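Local structure of muconate cycloisomerase (Azorhizobium caulinodans, 3MY9) at residues S69-Y74 with G102-A107. The protein is a member of the enolase superfamily, pairing an N-terminal domain with a magnesium-containing barrel domain. Sequence-based numbering, arbitrary orientation.
Sequences SALDIY and GEAKAA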
ATOM      1  N   SER A  69      14.241  35.721  26.993  1.00100.62           N
ATOM      2  CA  SER A  69      15.454  36.084  26.268  1.00102.28           C
ATOM      3  C   SER A  69      15.156  36.134  24.770  1.00 99.45           C
ATOM      4  O   SER A  69      15.657  37.015  24.066  1.00100.69           O
ATOM      5  CB  SER A  69      16.613  35.121  26.579  1.00104.46           C
ATOM      6  OG  SER A  69      16.251  33.764  26.374  1.00102.91           O
ATOM      7  N   ALA A  70      14.321  35.208  24.300  1.00 95.70           N
ATOM      8  CA  ALA A  70      13.947  35.159  22.893  1.00 92.90           C
ATOM      9  C   ALA A  70      13.467  36.523  22.419  1.00 91.93           C
ATOM     10  O   ALA A  70      13.986  37.058  21.443  1.00 92.78           O
ATOM     11  CB  ALA A  70      12.884  34.111  22.664  1.00 89.91           C
ATOM     12  N   LEU A  71      12.502  37.097  23.127  1.00 90.43           N
ATOM     13  CA  LEU A  71      11.954  38.408  22.767  1.00 89.47           C
ATOM     14  C   LEU A  71      12.991  39.520  22.873  1.00 91.92           C
ATOM     15  O   LEU A  71      13.114  40.352  21.969  1.00 91.86           O
ATOM     16  CB  LEU A  71      10.745  38.753  23.643  1.00 88.34           C
ATOM     17  CG  LEU A  71       9.441  37.982  23.388  1.00 84.77           C
ATOM     18  CD1 LEU A  71       8.523  38.049  24.612  1.00 83.75           C
ATOM     19  CD2 LEU A  71       8.722  38.499  22.142  1.00 81.32           C
ATOM     20  N   ASP A  72      13.735  39.519  23.978  1.00 93.92           N
ATOM     21  CA  ASP A  72      14.629  40.631  24.332  1.00 96.62           C
ATOM     22  C   ASP A  72      15.826  40.769  23.384  1.00 97.67           C
ATOM     23  O   ASP A  72      16.219  41.892  23.052  1.00 98.89           O
ATOM     24  CB  ASP A  72      15.108  40.485  25.791  1.00 99.07           C
ATOM     25  CG  ASP A  72      15.893  41.698  26.294  1.00102.96           C
ATOM     26  OD1 ASP A  72      15.496  42.856  26.025  1.00103.58           O
ATOM     27  OD2 ASP A  72      16.914  41.487  26.984  1.00106.50           O
ATOM     28  N   ILE A  73      16.394  39.640  22.952  1.00 96.89           N
ATOM     29  CA  ILE A  73      17.586  39.659  22.091  1.00 98.37           C
ATOM     30  C   ILE A  73      17.308  39.189  20.641  1.00 95.64           C
ATOM     31  O   ILE A  73      17.604  39.918  19.698  1.00 95.90           O
ATOM     32  CB  ILE A  73      18.819  38.945  22.775  1.00101.30           C
ATOM     33  CG1 ILE A  73      18.887  37.436  22.509  1.00100.53           C
ATOM     34  CG2 ILE A  73      18.815  39.201  24.277  1.00102.97           C
ATOM     35  CD1 ILE A  73      19.713  37.067  21.275  1.00101.86           C
ATOM     36  N   TYR A  74      16.715  38.009  20.456  1.00 92.87           N
ATOM     37  CA  TYR A  74      16.565  37.455  19.109  1.00 90.81           C
ATOM     38  C   TYR A  74      15.506  38.205  18.273  1.00 88.35           C
ATOM     39  O   TYR A  74      15.794  38.648  17.154  1.00 88.66           O
ATOM     40  CB  TYR A  74      16.253  35.960  19.170  1.00 89.09           C
ATOM     41  N   GLY A 102       7.885  29.029  19.547  1.00 72.04           N
ATOM     42  CA  GLY A 102       6.505  29.324  19.155  1.00 69.12           C
ATOM     43  C   GLY A 102       5.727  30.232  20.095  1.00 67.72           C
ATOM     44  O   GLY A 102       4.879  31.000  19.654  1.00 66.51           O
ATOM     45  N   GLU A 103       6.032  30.139  21.385  1.00 67.60           N
ATOM     46  CA  GLU A 103       5.365  30.927  22.428  1.00 67.00           C
ATOM     47  C   GLU A 103       5.680  32.413  22.293  1.00 66.60           C
ATOM     48  O   GLU A 103       4.777  33.246  22.233  1.00 65.88           O
ATOM     49  CB  GLU A 103       5.780  30.432  23.822  1.00 68.60           C
ATOM     50  CG  GLU A 103       5.229  29.052  24.207  1.00 69.47           C
ATOM     51  CD  GLU A 103       6.039  27.854  23.664  1.00 72.20           C
ATOM     52  OE1 GLU A 103       7.187  28.061  23.196  1.00 75.08           O
ATOM     53  OE2 GLU A 103       5.523  26.702  23.721  1.00 69.70           O
ATOM     54  N   ALA A 104       6.964  32.738  22.239  1.00 66.42           N
ATOM     55  CA  ALA A 104       7.394  34.126  22.118  1.00 66.54           C
ATOM     56  C   ALA A 104       6.903  34.795  20.828  1.00 64.22           C
ATOM     57  O   ALA A 104       6.471  35.941  20.838  1.00 64.01           O
ATOM     58  CB  ALA A 104       8.911  34.207  22.206  1.00 69.16           C
ATOM     59  N   LYS A 105       6.969  34.070  19.719  1.00 61.97           N
ATOM     60  CA  LYS A 105       6.479  34.576  18.429  1.00 59.90           C
ATOM     61  C   LYS A 105       4.973  34.842  18.503  1.00 56.85           C
ATOM     62  O   LYS A 105       4.512  35.883  18.041  1.00 56.05           O
ATOM     63  CB  LYS A 105       6.793  33.588  17.283  1.00 59.32           C
ATOM     64  CG  LYS A 105       8.287  33.354  17.031  1.00 61.61           C
ATOM     65  CD  LYS A 105       8.531  32.055  16.281  1.00 62.11           C
ATOM     66  CE  LYS A 105       9.969  31.937  15.811  1.00 66.05           C
ATOM     67  NZ  LYS A 105      10.192  30.612  15.170  1.00 67.68           N
ATOM     68  N   ALA A 106       4.221  33.909  19.090  1.00 54.54           N
ATOM     69  CA  ALA A 106       2.759  34.085  19.253  1.00 52.72           C
ATOM     70  C   ALA A 106       2.384  35.335  20.084  1.00 53.33           C
ATOM     71  O   ALA A 106       1.358  35.966  19.815  1.00 52.19           O
ATOM     72  CB  ALA A 106       2.118  32.839  19.843  1.00 51.42           C
ATOM     73  N   ALA A 107       3.220  35.710  21.054  1.00 54.71           N
ATOM     74  CA  ALA A 107       2.979  36.935  21.845  1.00 56.00           C
ATOM     75  C   ALA A 107       3.142  38.182  20.989  1.00 56.59           C
ATOM     76  O   ALA A 107       2.422  39.168  21.170  1.00 57.23           O
ATOM     77  CB  ALA A 107       3.911  37.012  23.071  1.00 57.58           C
TER
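Ala104 of helix 102-120 packs against Ala70 and Leu71 of helix 64-79 in a small helix-to-helix contact of apolar side chains, buried within the N-terminal domain, its centre about 19 Å from that of the chain. The methyl of Ala104 sits against both residues. Its CB lies 4.0 Å from Ala70 CB; Ala104 points its methyl almost straight at that of Ala70, which meets it obliquely. It is equally close to the branch point of the neighbouring leucine, with Leu71 CG 4.0 Å away. Leu71 reaches over from the flank of its helix: CG stands beside the backbone N and anti to the carbonyl carbon (chi1 -72°), which carries the branched end across to the second helix. There CD2 rests 3.6 Å from Ala104 O, a van der Waals contact with a carbonyl that also accepts a weak bond from Ala107 N within its own helix. The short side chains of Ala70 and Ala104 are consistent with the close approach of the helices, in which Leu71 CA and Ala104 CA are 6.3 Å apart, and the two segments bury 136 Å² between them. In the enolase-superfamily architecture, an antiparallel sheet and a set of helices form the N-terminal domain that accompanies the barrel. Here Leu71 also touches Ile13 on strand 8-21, so the same side chain joins the helix pair to the sheet. One turn further along helix 64-79, Leu75 extends the apolar seam, meeting both Ala104 and Lys105. The ammonium group of Lys105 is directed instead to helix 87-97 and its end, where NZ forms a salt bridge with Asp95 and a hydrogen bond to Leu98 O. Ala106 packs on Met274 of helix 273-276, which brings this part of helix 102-120 against the barrel domain.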